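Local atomic coordinates of Ton_1535 (Thermococcus onnurineus, PDB entry 3ZPJ), a protein that is of unknown function but folds as an all-helical alpha-solenoid, whose normal course is broken by a left-handed helical turn. Residues I161-E166 with N194-I199; D179-A184 with A198-K203; A315-A320 with E346-E351; Q307-R312 with S338-K343. All blocks are in the same frame, centred on the assembly; numbering follows the deposited sequence.

Interaction 1: residues I161-E166 with N194-I199; sequences IGDLLE and NQRAAI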
loop_
_atom_site.group_PDB
_atom_site.type_symbol
_atom_site.label_atom_id
_atom_site.label_comp_id
_atom_site.label_asym_id
_atom_site.label_seq_id
_atom_site.Cartn_x
_atom_site.Cartn_y
_atom_site.Cartn_z
ATOM N N ILE A 161 3.206 -8.776 -14.530
ATOM C CA ILE A 161 1.984 -8.366 -13.846
ATOM C C ILE A 161 2.247 -8.368 -12.339
ATOM O O ILE A 161 1.886 -7.427 -11.651
ATOM C CB ILE A 161 0.861 -9.327 -14.163
ATOM C CG1 ILE A 161 0.590 -9.292 -15.673
ATOM C CG2 ILE A 161 -0.401 -8.964 -13.394
ATOM C CD1 ILE A 161 -0.677 -10.040 -16.049
ATOM N N GLY A 162 2.897 -9.426 -11.852
ATOM C CA GLY A 162 3.359 -9.493 -10.481
ATOM C C GLY A 162 4.107 -8.247 -10.059
ATOM O O GLY A 162 3.743 -7.643 -9.051
ATOM N N ASP A 163 5.130 -7.856 -10.826
ATOM C CA ASP A 163 5.917 -6.684 -10.479
ATOM C C ASP A 163 5.021 -5.463 -10.387
ATOM O O ASP A 163 5.146 -4.666 -9.458
ATOM C CB ASP A 163 7.023 -6.410 -11.499
ATOM C CG ASP A 163 8.135 -7.453 -11.476
ATOM O OD1 ASP A 163 8.216 -8.219 -10.509
ATOM O OD2 ASP A 163 8.935 -7.500 -12.437
ATOM N N LEU A 164 4.107 -5.315 -11.342
ATOM C CA LEU A 164 3.244 -4.138 -11.336
ATOM C C LEU A 164 2.187 -4.161 -10.214
ATOM O O LEU A 164 1.857 -3.114 -9.637
ATOM C CB LEU A 164 2.607 -3.907 -12.714
ATOM C CG LEU A 164 3.623 -3.663 -13.843
ATOM C CD1 LEU A 164 3.004 -3.684 -15.228
ATOM C CD2 LEU A 164 4.311 -2.373 -13.646
ATOM N N LEU A 165 1.655 -5.343 -9.917
ATOM C CA LEU A 165 0.713 -5.497 -8.813
ATOM C C LEU A 165 1.430 -5.013 -7.556
ATOM O O LEU A 165 0.913 -4.183 -6.821
ATOM C CB LEU A 165 0.263 -6.957 -8.666
ATOM C CG LEU A 165 -0.816 -7.457 -9.624
ATOM C CD1 LEU A 165 -0.829 -8.977 -9.647
ATOM C CD2 LEU A 165 -2.197 -6.929 -9.252
ATOM N N GLU A 166 2.661 -5.485 -7.373
ATOM C CA GLU A 166 3.458 -5.138 -6.207
ATOM C C GLU A 166 3.712 -3.644 -6.093
ATOM O O GLU A 166 3.572 -3.065 -5.013
ATOM C CB GLU A 166 4.778 -5.921 -6.170
ATOM C CG GLU A 166 5.573 -5.682 -4.881
ATOM C CD GLU A 166 6.967 -6.291 -4.895
ATOM O OE1 GLU A 166 7.383 -6.827 -5.946
ATOM O OE2 GLU A 166 7.650 -6.226 -3.846
ATOM N N ASN A 194 11.296 -17.252 -5.906
ATOM C CA ASN A 194 11.187 -17.255 -4.447
ATOM C C ASN A 194 11.683 -15.993 -3.746
ATOM O O ASN A 194 11.167 -15.643 -2.696
ATOM C CB ASN A 194 11.871 -18.488 -3.876
ATOM C CG ASN A 194 10.901 -19.383 -3.136
ATOM O OD1 ASN A 194 9.687 -19.210 -3.228
ATOM N ND2 ASN A 194 11.433 -20.345 -2.395
ATOM N N GLN A 195 12.666 -15.304 -4.338
ATOM C CA GLN A 195 13.202 -14.075 -3.740
ATOM C C GLN A 195 12.158 -13.002 -3.720
ATOM O O GLN A 195 11.994 -12.284 -2.726
ATOM C CB GLN A 195 14.469 -13.578 -4.441
ATOM C CG GLN A 195 15.638 -14.496 -4.169
ATOM C CD GLN A 195 16.965 -13.956 -4.696
ATOM O OE1 GLN A 195 17.114 -12.758 -4.926
ATOM N NE2 GLN A 195 17.942 -14.842 -4.856
ATOM N N ARG A 196 11.434 -12.916 -4.816
ATOM C CA ARG A 196 10.362 -11.972 -4.923
ATOM C C ARG A 196 9.153 -12.355 -4.083
ATOM O O ARG A 196 8.495 -11.488 -3.508
ATOM C CB ARG A 196 9.959 -11.814 -6.381
ATOM C CG ARG A 196 10.915 -10.957 -7.168
ATOM C CD ARG A 196 10.261 -10.567 -8.512
ATOM N NE ARG A 196 10.822 -11.377 -9.569
ATOM C CZ ARG A 196 10.407 -11.370 -10.835
ATOM N NH1 ARG A 196 9.405 -10.583 -11.227
ATOM N NH2 ARG A 196 11.009 -12.154 -11.701
ATOM N N ALA A 197 8.831 -13.640 -4.031
ATOM C CA ALA A 197 7.725 -14.057 -3.184
ATOM C C ALA A 197 7.995 -13.664 -1.705
ATOM O O ALA A 197 7.091 -13.200 -1.013
ATOM C CB ALA A 197 7.469 -15.556 -3.321
ATOM N N ALA A 198 9.245 -13.804 -1.257
ATOM C CA ALA A 198 9.595 -13.562 0.158
ATOM C C ALA A 198 9.357 -12.084 0.524
ATOM O O ALA A 198 8.665 -11.769 1.489
ATOM C CB ALA A 198 11.039 -13.967 0.414
ATOM N N ILE A 199 9.869 -11.183 -0.303
ATOM C CA ILE A 199 9.680 -9.756 -0.091
ATOM C C ILE A 199 8.197 -9.375 -0.021
ATOM O O ILE A 199 7.784 -8.599 0.852
ATOM C CB ILE A 199 10.399 -8.946 -1.190
ATOM C CG1 ILE A 199 11.912 -9.139 -1.087
ATOM C CG2 ILE A 199 10.056 -7.480 -1.103
ATOM C CD1 ILE A 199 12.467 -8.702 0.244
#
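Asp163 and Arg196 meet in a salt bridge at the surface between helix 151-170 and the first turn of helix 194-209. Arg196 NH1 donates to Asp163 OD1 at 2.7 Å, but the bond is bent, with an angle of 138° at the hydrogen. The nitrogen comes to the syn side of OD1 yet lies 25° out of the carboxylate plane, and Asp163 OD2 stays farther from NH1, at 3.3 Å. The carboxylate and guanidinium planes are tilted against each other, so this is an end-on grip through one nitrogen and not a two-pronged pairing. Arginine suits the place because its long chain, bent at chi3 (-103°), spans backbones whose nearest CA atoms, those of Asp163 and Arg196, are 8.9 Å apart. One turn further along both helices, Glu166 OE2 lies 3.9 Å from Ile199 CG2, a plain van der Waals contact between a carboxylate oxygen and a methyl; the charge of this carboxylate is met by Lys203. In the next shell Phe188 of helix 174-190 touches both side chains of the ion pair, while Ile161 packs on helix 130-146, and Leu165 on both that helix and helix 174-190. A single bent bond at a partly exposed site implies an electrostatic tie that probably tolerates small shifts of the two helices, its strength likely to be moderated by solvent.

Interaction 2: residues D179-A184 with A198-K203; sequences DFYKMA and AIVEKK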
loop_
_atom_site.group_PDB
_atom_site.type_symbol
_atom_site.label_atom_id
_atom_site.label_comp_id
_atom_site.label_asym_id
_atom_site.label_seq_id
_atom_site.Cartn_x
_atom_site.Cartn_y
_atom_site.Cartn_z
ATOM N N ASP A 179 -5.058 -6.392 -1.448
ATOM C CA ASP A 179 -5.463 -7.250 -2.564
ATOM C C ASP A 179 -4.406 -7.356 -3.683
ATOM O O ASP A 179 -4.252 -8.403 -4.303
ATOM C CB ASP A 179 -6.786 -6.767 -3.115
ATOM C CG ASP A 179 -7.965 -7.197 -2.257
ATOM O OD1 ASP A 179 -7.818 -8.197 -1.527
ATOM O OD2 ASP A 179 -9.032 -6.541 -2.324
ATOM N N PHE A 180 -3.675 -6.271 -3.909
ATOM C CA PHE A 180 -2.617 -6.222 -4.910
ATOM C C PHE A 180 -1.466 -7.114 -4.482
ATOM O O PHE A 180 -0.915 -7.879 -5.279
ATOM C CB PHE A 180 -2.131 -4.779 -5.097
ATOM C CG PHE A 180 -3.192 -3.859 -5.635
ATOM C CD1 PHE A 180 -4.136 -3.296 -4.787
ATOM C CD2 PHE A 180 -3.275 -3.593 -6.995
ATOM C CE1 PHE A 180 -5.136 -2.477 -5.277
ATOM C CE2 PHE A 180 -4.273 -2.775 -7.493
ATOM C CZ PHE A 180 -5.205 -2.205 -6.632
ATOM N N TYR A 181 -1.104 -7.013 -3.213
ATOM C CA TYR A 181 -0.041 -7.834 -2.668
ATOM C C TYR A 181 -0.362 -9.338 -2.696
ATOM O O TYR A 181 0.507 -10.160 -2.991
ATOM C CB TYR A 181 0.245 -7.428 -1.234
ATOM C CG TYR A 181 1.018 -6.156 -1.042
ATOM C CD1 TYR A 181 1.903 -5.677 -2.001
ATOM C CD2 TYR A 181 0.883 -5.435 0.145
ATOM C CE1 TYR A 181 2.626 -4.467 -1.779
ATOM C CE2 TYR A 181 1.585 -4.267 0.372
ATOM C CZ TYR A 181 2.447 -3.780 -0.574
ATOM O OH TYR A 181 3.124 -2.612 -0.272
ATOM N N LYS A 182 -1.599 -9.701 -2.390
ATOM C CA LYS A 182 -1.973 -11.112 -2.404
ATOM C C LYS A 182 -1.847 -11.695 -3.811
ATOM O O LYS A 182 -1.356 -12.813 -3.970
ATOM C CB LYS A 182 -3.403 -11.316 -1.908
ATOM C CG LYS A 182 -3.739 -10.627 -0.619
ATOM C CD LYS A 182 -3.354 -11.417 0.599
ATOM C CE LYS A 182 -4.140 -10.901 1.792
ATOM N NZ LYS A 182 -5.588 -10.829 1.445
ATOM N N MET A 183 -2.283 -10.936 -4.823
ATOM C CA MET A 183 -2.215 -11.397 -6.229
ATOM C C MET A 183 -0.756 -11.537 -6.669
ATOM O O MET A 183 -0.361 -12.563 -7.236
ATOM C CB MET A 183 -3.002 -10.483 -7.188
ATOM C CG MET A 183 -3.484 -11.203 -8.458
ATOM S SD MET A 183 -4.497 -10.299 -9.654
ATOM C CE MET A 183 -5.403 -9.279 -8.561
ATOM N N ALA A 184 0.061 -10.553 -6.323
ATOM C CA ALA A 184 1.475 -10.602 -6.670
ATOM C C ALA A 184 2.144 -11.825 -6.035
ATOM O O ALA A 184 2.861 -12.575 -6.721
ATOM C CB ALA A 184 2.188 -9.301 -6.274
ATOM N N ALA A 198 9.245 -13.804 -1.257
ATOM C CA ALA A 198 9.595 -13.562 0.158
ATOM C C ALA A 198 9.357 -12.084 0.524
ATOM O O ALA A 198 8.665 -11.769 1.489
ATOM C CB ALA A 198 11.039 -13.967 0.414
ATOM N N ILE A 199 9.869 -11.183 -0.303
ATOM C CA ILE A 199 9.680 -9.756 -0.091
ATOM C C ILE A 199 8.197 -9.375 -0.021
ATOM O O ILE A 199 7.784 -8.599 0.852
ATOM C CB ILE A 199 10.399 -8.946 -1.190
ATOM C CG1 ILE A 199 11.912 -9.139 -1.087
ATOM C CG2 ILE A 199 10.056 -7.480 -1.103
ATOM C CD1 ILE A 199 12.467 -8.702 0.244
ATOM N N VAL A 200 7.383 -9.933 -0.917
ATOM C CA VAL A 200 5.972 -9.588 -0.901
ATOM C C VAL A 200 5.273 -10.182 0.325
ATOM O O VAL A 200 4.362 -9.573 0.877
ATOM C CB VAL A 200 5.226 -9.999 -2.198
ATOM C CG1 VAL A 200 3.717 -9.687 -2.074
ATOM C CG2 VAL A 200 5.795 -9.273 -3.388
ATOM N N GLU A 201 5.666 -11.390 0.710
ATOM C CA GLU A 201 5.139 -11.985 1.921
ATOM C C GLU A 201 5.419 -11.028 3.107
ATOM O O GLU A 201 4.534 -10.738 3.901
ATOM C CB GLU A 201 5.781 -13.356 2.126
ATOM C CG GLU A 201 5.533 -14.027 3.472
ATOM C CD GLU A 201 6.073 -15.458 3.479
ATOM O OE1 GLU A 201 6.451 -15.953 2.393
ATOM O OE2 GLU A 201 6.124 -16.091 4.552
ATOM N N LYS A 202 6.645 -10.512 3.168
ATOM C CA LYS A 202 7.024 -9.544 4.187
ATOM C C LYS A 202 6.213 -8.243 4.078
ATOM O O LYS A 202 5.788 -7.706 5.094
ATOM C CB LYS A 202 8.531 -9.277 4.135
ATOM C CG LYS A 202 9.041 -8.402 5.244
ATOM C CD LYS A 202 10.547 -8.364 5.231
ATOM C CE LYS A 202 11.077 -7.221 6.059
ATOM N NZ LYS A 202 12.537 -7.034 5.825
ATOM N N LYS A 203 5.955 -7.759 2.864
ATOM C CA LYS A 203 5.144 -6.531 2.720
ATOM C C LYS A 203 3.697 -6.746 3.177
ATOM O O LYS A 203 2.983 -5.797 3.524
ATOM C CB LYS A 203 5.181 -5.987 1.281
ATOM C CG LYS A 203 6.560 -5.501 0.835
ATOM C CD LYS A 203 6.549 -5.003 -0.597
ATOM C CE LYS A 203 7.831 -4.274 -0.984
ATOM N NZ LYS A 203 7.925 -4.026 -2.478
#
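Helices 174-190 and 194-209 form an antiparallel helical hairpin, an alpha-solenoid building element, and Tyr181 packs against Val200 and Lys203 across it. The short segments run at 155° to each other with their axes 9.5 Å apart. Over one face of the Tyr181 ring stands Lys203 CB, 4.2 Å from the ring centroid and 18° off its normal, a CH-pi contact displaced toward the rim. The lysine chain then runs on, extended, across the ring, and its CD comes 4.1 Å from Tyr181 CE1. Lysine fits here because its methylenes cover an aromatic face while its ammonium reaches past the ring to Glu166 and Asp170. Val200 packs closely: with CG1 trans to its own backbone N (chi1 176°), this methyl reaches to 3.4 Å from Tyr181 O and 4.2 Å from Tyr181 CB. Ala184, one turn on, has just a methyl to offer, and its CB lies 4.5 Å from Val200 CG1. The tyrosine hydroxyl is also held, by hydrogen bonds with Asp170 and Arg219. Putting a leucine at Tyr181 would probably leave Lys203 without its flat support and Asp170 and Arg219 without their shared hydroxyl partner. Around the hairpin, Ala184 and Val200 also touch helix 151-170, through Leu165 and Glu166 respectively, and Lys203 packs on Leu223 of helix 216-223.

Interaction 3: residues A315-A320 with E346-E351; sequences ALKAIA and EEALNE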
loop_
_atom_site.group_PDB
_atom_site.type_symbol
_atom_site.label_atom_id
_atom_site.label_comp_id
_atom_site.label_asym_id
_atom_site.label_seq_id
_atom_site.Cartn_x
_atom_site.Cartn_y
_atom_site.Cartn_z
ATOM N N ALA A 315 -10.442 -11.174 24.713
ATOM C CA ALA A 315 -9.194 -10.509 25.099
ATOM C C ALA A 315 -8.631 -11.077 26.403
ATOM O O ALA A 315 -7.422 -11.237 26.557
ATOM C CB ALA A 315 -9.400 -9.004 25.206
ATOM N N LEU A 316 -9.521 -11.393 27.334
ATOM C CA LEU A 316 -9.102 -11.926 28.619
ATOM C C LEU A 316 -8.497 -13.315 28.450
ATOM O O LEU A 316 -7.549 -13.678 29.147
ATOM C CB LEU A 316 -10.284 -11.959 29.587
ATOM C CG LEU A 316 -10.663 -10.617 30.219
ATOM C CD1 LEU A 316 -11.848 -10.770 31.185
ATOM C CD2 LEU A 316 -9.465 -10.025 30.945
ATOM N N LYS A 317 -9.047 -14.088 27.516
ATOM C CA LYS A 317 -8.539 -15.430 27.248
ATOM C C LYS A 317 -7.118 -15.351 26.703
ATOM O O LYS A 317 -6.190 -15.927 27.281
ATOM C CB LYS A 317 -9.444 -16.182 26.262
ATOM C CG LYS A 317 -8.901 -17.555 25.876
ATOM C CD LYS A 317 -9.947 -18.423 25.196
ATOM C CE LYS A 317 -9.606 -18.680 23.739
ATOM N NZ LYS A 317 -10.564 -19.633 23.107
ATOM N N ALA A 318 -6.962 -14.625 25.596
ATOM C CA ALA A 318 -5.666 -14.442 24.945
ATOM C C ALA A 318 -4.572 -14.095 25.948
ATOM O O ALA A 318 -3.519 -14.732 25.982
ATOM C CB ALA A 318 -5.756 -13.364 23.878
ATOM N N ILE A 319 -4.834 -13.087 26.770
ATOM C CA ILE A 319 -3.874 -12.676 27.782
ATOM C C ILE A 319 -3.511 -13.855 28.674
ATOM O O ILE A 319 -2.343 -14.067 28.996
ATOM C CB ILE A 319 -4.432 -11.535 28.646
ATOM C CG1 ILE A 319 -4.553 -10.251 27.818
ATOM C CG2 ILE A 319 -3.559 -11.320 29.879
ATOM C CD1 ILE A 319 -5.384 -9.157 28.502
ATOM N N ALA A 320 -4.520 -14.636 29.044
ATOM C CA ALA A 320 -4.313 -15.746 29.962
ATOM C C ALA A 320 -3.502 -16.863 29.317
ATOM O O ALA A 320 -2.682 -17.491 29.980
ATOM C CB ALA A 320 -5.637 -16.272 30.477
ATOM N N GLU A 346 -14.225 -21.962 29.435
ATOM C CA GLU A 346 -13.924 -23.390 29.420
ATOM C C GLU A 346 -12.867 -23.717 28.370
ATOM O O GLU A 346 -11.960 -24.511 28.615
ATOM C CB GLU A 346 -15.195 -24.205 29.166
ATOM C CG GLU A 346 -16.212 -24.110 30.285
ATOM C CD GLU A 346 -15.622 -24.469 31.630
ATOM O OE1 GLU A 346 -15.196 -25.628 31.793
ATOM O OE2 GLU A 346 -15.576 -23.593 32.520
ATOM N N GLU A 347 -12.991 -23.097 27.203
ATOM C CA GLU A 347 -12.030 -23.287 26.128
ATOM C C GLU A 347 -10.633 -22.863 26.551
ATOM O O GLU A 347 -9.650 -23.523 26.235
ATOM C CB GLU A 347 -12.467 -22.495 24.908
ATOM C CG GLU A 347 -13.867 -22.835 24.474
ATOM C CD GLU A 347 -14.320 -21.974 23.330
ATOM O OE1 GLU A 347 -13.564 -21.044 22.962
ATOM O OE2 GLU A 347 -15.428 -22.225 22.805
ATOM N N ALA A 348 -10.557 -21.753 27.271
ATOM C CA ALA A 348 -9.297 -21.282 27.818
ATOM C C ALA A 348 -8.785 -22.284 28.836
ATOM O O ALA A 348 -7.585 -22.407 29.051
ATOM C CB ALA A 348 -9.486 -19.931 28.475
ATOM N N LEU A 349 -9.706 -22.999 29.464
ATOM C CA LEU A 349 -9.355 -23.910 30.546
ATOM C C LEU A 349 -8.843 -25.243 29.992
ATOM O O LEU A 349 -8.124 -25.982 30.669
ATOM C CB LEU A 349 -10.559 -24.101 31.473
ATOM C CG LEU A 349 -10.327 -23.893 32.974
ATOM C CD1 LEU A 349 -9.043 -23.118 33.242
ATOM C CD2 LEU A 349 -11.522 -23.210 33.634
ATOM N N ASN A 350 -9.211 -25.531 28.746
ATOM C CA ASN A 350 -8.711 -26.706 28.041
ATOM C C ASN A 350 -7.370 -26.412 27.389
ATOM O O ASN A 350 -6.425 -27.190 27.503
ATOM C CB ASN A 350 -9.706 -27.162 26.972
ATOM C CG ASN A 350 -11.021 -27.632 27.560
ATOM O OD1 ASN A 350 -11.063 -28.222 28.647
ATOM N ND2 ASN A 350 -12.107 -27.372 26.841
ATOM N N GLU A 351 -7.299 -25.279 26.700
ATOM C CA GLU A 351 -6.076 -24.872 26.027
ATOM C C GLU A 351 -4.904 -24.705 27.001
ATOM O O GLU A 351 -3.752 -24.885 26.621
ATOM C CB GLU A 351 -6.318 -23.609 25.202
ATOM C CG GLU A 351 -7.356 -23.820 24.116
ATOM C CD GLU A 351 -7.627 -22.571 23.305
ATOM O OE1 GLU A 351 -6.803 -21.636 23.361
ATOM O OE2 GLU A 351 -8.666 -22.521 22.610
#
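Lys317 leaves its helix with CG trans to the backbone N (chi1 176°), stays extended through CD, then bends at chi3 (113°), which carries NZ out between the carboxylates of Glu347 and Glu351. Both glutamates have CG on the side of their own backbone N and are extended beyond it, so that, one turn apart on the same helix, they send their acids to the same ammonium. NZ lies 3.3 Å from Glu347 OE1 and 3.5 Å from Glu351 OE2; each is a salt bridge with a weak hydrogen bond, and together they make a three-residue network. The lysine chain passes Glu347 at a slant and meets that of Glu351 nearly at a right angle. Below the charges, the aliphatic part of Lys317 lies on Ala348, whose CB is 3.6 Å from both Lys317 CG and Lys317 CD. Alanine suits this place: with a methyl alone, it lets the backbones approach until the CA atoms of Lys317 and Ala348 are 5.9 Å apart. Lysine brings both an apolar shaft for that methyl and a charge for the acids beyond it. A serine in place of Lys317 would probably leave Glu347 and Glu351 facing each other without the cation between them and take away the aliphatic chain that lies on the Ala348 methyl. The segments run nearly parallel, 12° apart, consistent with the stacked helices of an alpha-solenoid. Helix 332-338 lies against both, Ile336 touching Ala320 and Ala348, while Leu316 and Ile319 pack on Leu300 of helix 296-303.

Interaction 4: residues Q307-R312 with S338-K343; sequences QNIHKR and SIPDPK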
loop_
_atom_site.group_PDB
_atom_site.type_symbol
_atom_site.label_atom_id
_atom_site.label_comp_id
_atom_site.label_asym_id
_atom_site.label_seq_id
_atom_site.Cartn_x
_atom_site.Cartn_y
_atom_site.Cartn_z
ATOM N N GLN A 307 -16.170 -2.959 26.922
ATOM C CA GLN A 307 -17.573 -3.011 27.316
ATOM C C GLN A 307 -18.329 -4.148 26.632
ATOM O O GLN A 307 -19.178 -4.784 27.245
ATOM C CB GLN A 307 -18.257 -1.667 27.050
ATOM C CG GLN A 307 -17.788 -0.538 27.957
ATOM C CD GLN A 307 -18.337 -0.656 29.369
ATOM O OE1 GLN A 307 -17.587 -0.600 30.346
ATOM N NE2 GLN A 307 -19.654 -0.809 29.487
ATOM N N ASN A 308 -18.023 -4.414 25.368
ATOM C CA ASN A 308 -18.628 -5.561 24.691
ATOM C C ASN A 308 -18.275 -6.879 25.379
ATOM O O ASN A 308 -17.113 -7.283 25.404
ATOM C CB ASN A 308 -18.225 -5.637 23.219
ATOM C CG ASN A 308 -18.770 -6.882 22.549
ATOM O OD1 ASN A 308 -18.149 -7.947 22.579
ATOM N ND2 ASN A 308 -19.958 -6.763 21.971
ATOM N N ILE A 309 -19.291 -7.547 25.912
ATOM C CA ILE A 309 -19.095 -8.720 26.752
ATOM C C ILE A 309 -18.327 -9.850 26.054
ATOM O O ILE A 309 -17.572 -10.585 26.689
ATOM C CB ILE A 309 -20.448 -9.200 27.369
ATOM C CG1 ILE A 309 -20.204 -10.105 28.563
ATOM C CG2 ILE A 309 -21.326 -9.883 26.336
ATOM C CD1 ILE A 309 -21.468 -10.491 29.275
ATOM N N HIS A 310 -18.477 -9.966 24.741
ATOM C CA HIS A 310 -17.811 -11.042 24.019
ATOM C C HIS A 310 -16.370 -10.696 23.690
ATOM O O HIS A 310 -15.472 -11.534 23.818
ATOM C CB HIS A 310 -18.595 -11.407 22.760
ATOM C CG HIS A 310 -19.996 -11.858 23.043
ATOM N ND1 HIS A 310 -21.083 -11.015 22.952
ATOM C CD2 HIS A 310 -20.483 -13.056 23.447
ATOM C CE1 HIS A 310 -22.182 -11.676 23.275
ATOM N NE2 HIS A 310 -21.845 -12.917 23.580
ATOM N N LYS A 311 -16.147 -9.458 23.270
ATOM C CA LYS A 311 -14.798 -9.009 22.972
ATOM C C LYS A 311 -13.953 -9.049 24.238
ATOM O O LYS A 311 -12.786 -9.422 24.201
ATOM C CB LYS A 311 -14.801 -7.605 22.367
ATOM C CG LYS A 311 -14.416 -7.586 20.893
ATOM C CD LYS A 311 -15.476 -8.275 20.045
ATOM C CE LYS A 311 -14.964 -8.584 18.654
ATOM N NZ LYS A 311 -13.954 -9.681 18.673
ATOM N N ARG A 312 -14.560 -8.684 25.361
ATOM C CA ARG A 312 -13.856 -8.712 26.630
ATOM C C ARG A 312 -13.462 -10.153 26.954
ATOM O O ARG A 312 -12.334 -10.419 27.387
ATOM C CB ARG A 312 -14.710 -8.095 27.751
ATOM C CG ARG A 312 -14.101 -8.223 29.143
ATOM C CD ARG A 312 -14.703 -7.234 30.128
ATOM N NE ARG A 312 -15.946 -7.717 30.725
ATOM C CZ ARG A 312 -17.170 -7.335 30.356
ATOM N NH1 ARG A 312 -17.337 -6.450 29.375
ATOM N NH2 ARG A 312 -18.232 -7.844 30.969
ATOM N N SER A 338 -12.549 -14.534 35.544
ATOM C CA SER A 338 -13.043 -13.233 35.115
ATOM C C SER A 338 -13.782 -13.270 33.780
ATOM O O SER A 338 -14.563 -12.367 33.483
ATOM C CB SER A 338 -11.872 -12.247 35.020
ATOM O OG SER A 338 -12.244 -11.054 34.361
ATOM N N ILE A 339 -13.525 -14.292 32.969
ATOM C CA ILE A 339 -14.140 -14.361 31.644
ATOM C C ILE A 339 -15.654 -14.507 31.779
ATOM O O ILE A 339 -16.135 -15.484 32.353
ATOM C CB ILE A 339 -13.584 -15.525 30.811
ATOM C CG1 ILE A 339 -12.052 -15.460 30.753
ATOM C CG2 ILE A 339 -14.186 -15.513 29.409
ATOM C CD1 ILE A 339 -11.410 -16.631 30.041
ATOM N N PRO A 340 -16.404 -13.515 31.269
ATOM C CA PRO A 340 -17.873 -13.485 31.367
ATOM C C PRO A 340 -18.549 -14.587 30.557
ATOM O O PRO A 340 -19.572 -15.107 30.966
ATOM C CB PRO A 340 -18.243 -12.109 30.797
ATOM C CG PRO A 340 -16.982 -11.300 30.901
ATOM C CD PRO A 340 -15.865 -12.275 30.689
ATOM N N ASP A 341 -17.990 -14.937 29.409
ATOM C CA ASP A 341 -18.545 -16.038 28.643
ATOM C C ASP A 341 -18.036 -17.352 29.217
ATOM O O ASP A 341 -16.851 -17.662 29.087
ATOM C CB ASP A 341 -18.156 -15.918 27.178
ATOM C CG ASP A 341 -19.009 -16.777 26.283
ATOM O OD1 ASP A 341 -19.566 -17.792 26.765
ATOM O OD2 ASP A 341 -19.134 -16.429 25.090
ATOM N N PRO A 342 -18.925 -18.129 29.862
ATOM C CA PRO A 342 -18.458 -19.371 30.483
ATOM C C PRO A 342 -17.982 -20.370 29.426
ATOM O O PRO A 342 -17.025 -21.093 29.679
ATOM C CB PRO A 342 -19.692 -19.882 31.240
ATOM C CG PRO A 342 -20.846 -19.281 30.550
ATOM C CD PRO A 342 -20.385 -17.957 29.992
ATOM N N LYS A 343 -18.624 -20.384 28.260
ATOM C CA LYS A 343 -18.177 -21.221 27.151
ATOM C C LYS A 343 -16.700 -20.972 26.830
ATOM O O LYS A 343 -15.881 -21.895 26.870
ATOM C CB LYS A 343 -19.029 -20.966 25.910
ATOM C CG LYS A 343 -18.491 -21.652 24.667
ATOM C CD LYS A 343 -19.407 -21.446 23.483
ATOM C CE LYS A 343 -18.948 -22.266 22.291
ATOM N NZ LYS A 343 -19.885 -22.119 21.147
#
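Ile309 and Pro340 make the apolar part of this surface contact, with Ile309 CG1 3.6 Å from Pro340 CB. The isoleucine holds CG1 trans to its backbone N (chi1 -162°), which brings CG1 and CD1 alongside the proline ring, the two side chains running past each other in opposite directions. Proline suits the turn between two helices, being rigid and offering a compact apolar surface. That ring is also touched from Arg312, whose NE and NH2 are each 3.7 Å from Pro340 CG; this is van der Waals packing, and the polar end of the arginine is used on its own side, where NH1 binds Ile306 O and, weakly, Gln307 O. Among the polar neighbours, Asp341 OD2 approaches the edge of the His310 ring, 4.0 Å from CD2, with ring and carboxylate steeply inclined. This is proximity and not a bond. The remaining polar contacts shape the helix starts. Asn308 OD1 accepts from Lys311 N at 2.6 Å, nearly straight at 165° and in the carbonyl plane, and weakly from His310 N. Asp341 OD1 accepts weakly from Lys343 N, while the backbone N of Asp341 is hydrogen-bonded with Ser313 OG. Asparagine and aspartate, with short acceptor-bearing side chains, are classic N-cap residues. The Ile309-Pro340 packing thus brings the N-capped starts of helices 309-325 and 342-351 near each other, consistent with the alpha-solenoid fold.

Overall arrangement
From the N terminus, helices 2-12 to 130-146 come before any of these contacts. Interaction 1 then closes a loop from helix 151-170 over helix 174-190 to helix 194-209. Interaction 2 opens later, on the intervening helix, and closes on the same stretch of helix 194-209, sharing Ala198 and Ile199; the two meet through Glu166 and Lys203, tying three consecutive helices together. Toward the C terminus, interactions 3 and 4 both link helix 309-325 with the region of helix 342-351, and their segments alternate along the chain, so their loops cross. Interaction 4 pins the helix starts; interaction 3 joins the middle of helix 309-325 to the last turns of helix 342-351, with Ile339 packed between. Centres of interactions 2 and 3 lie about 32 Å apart, without touching.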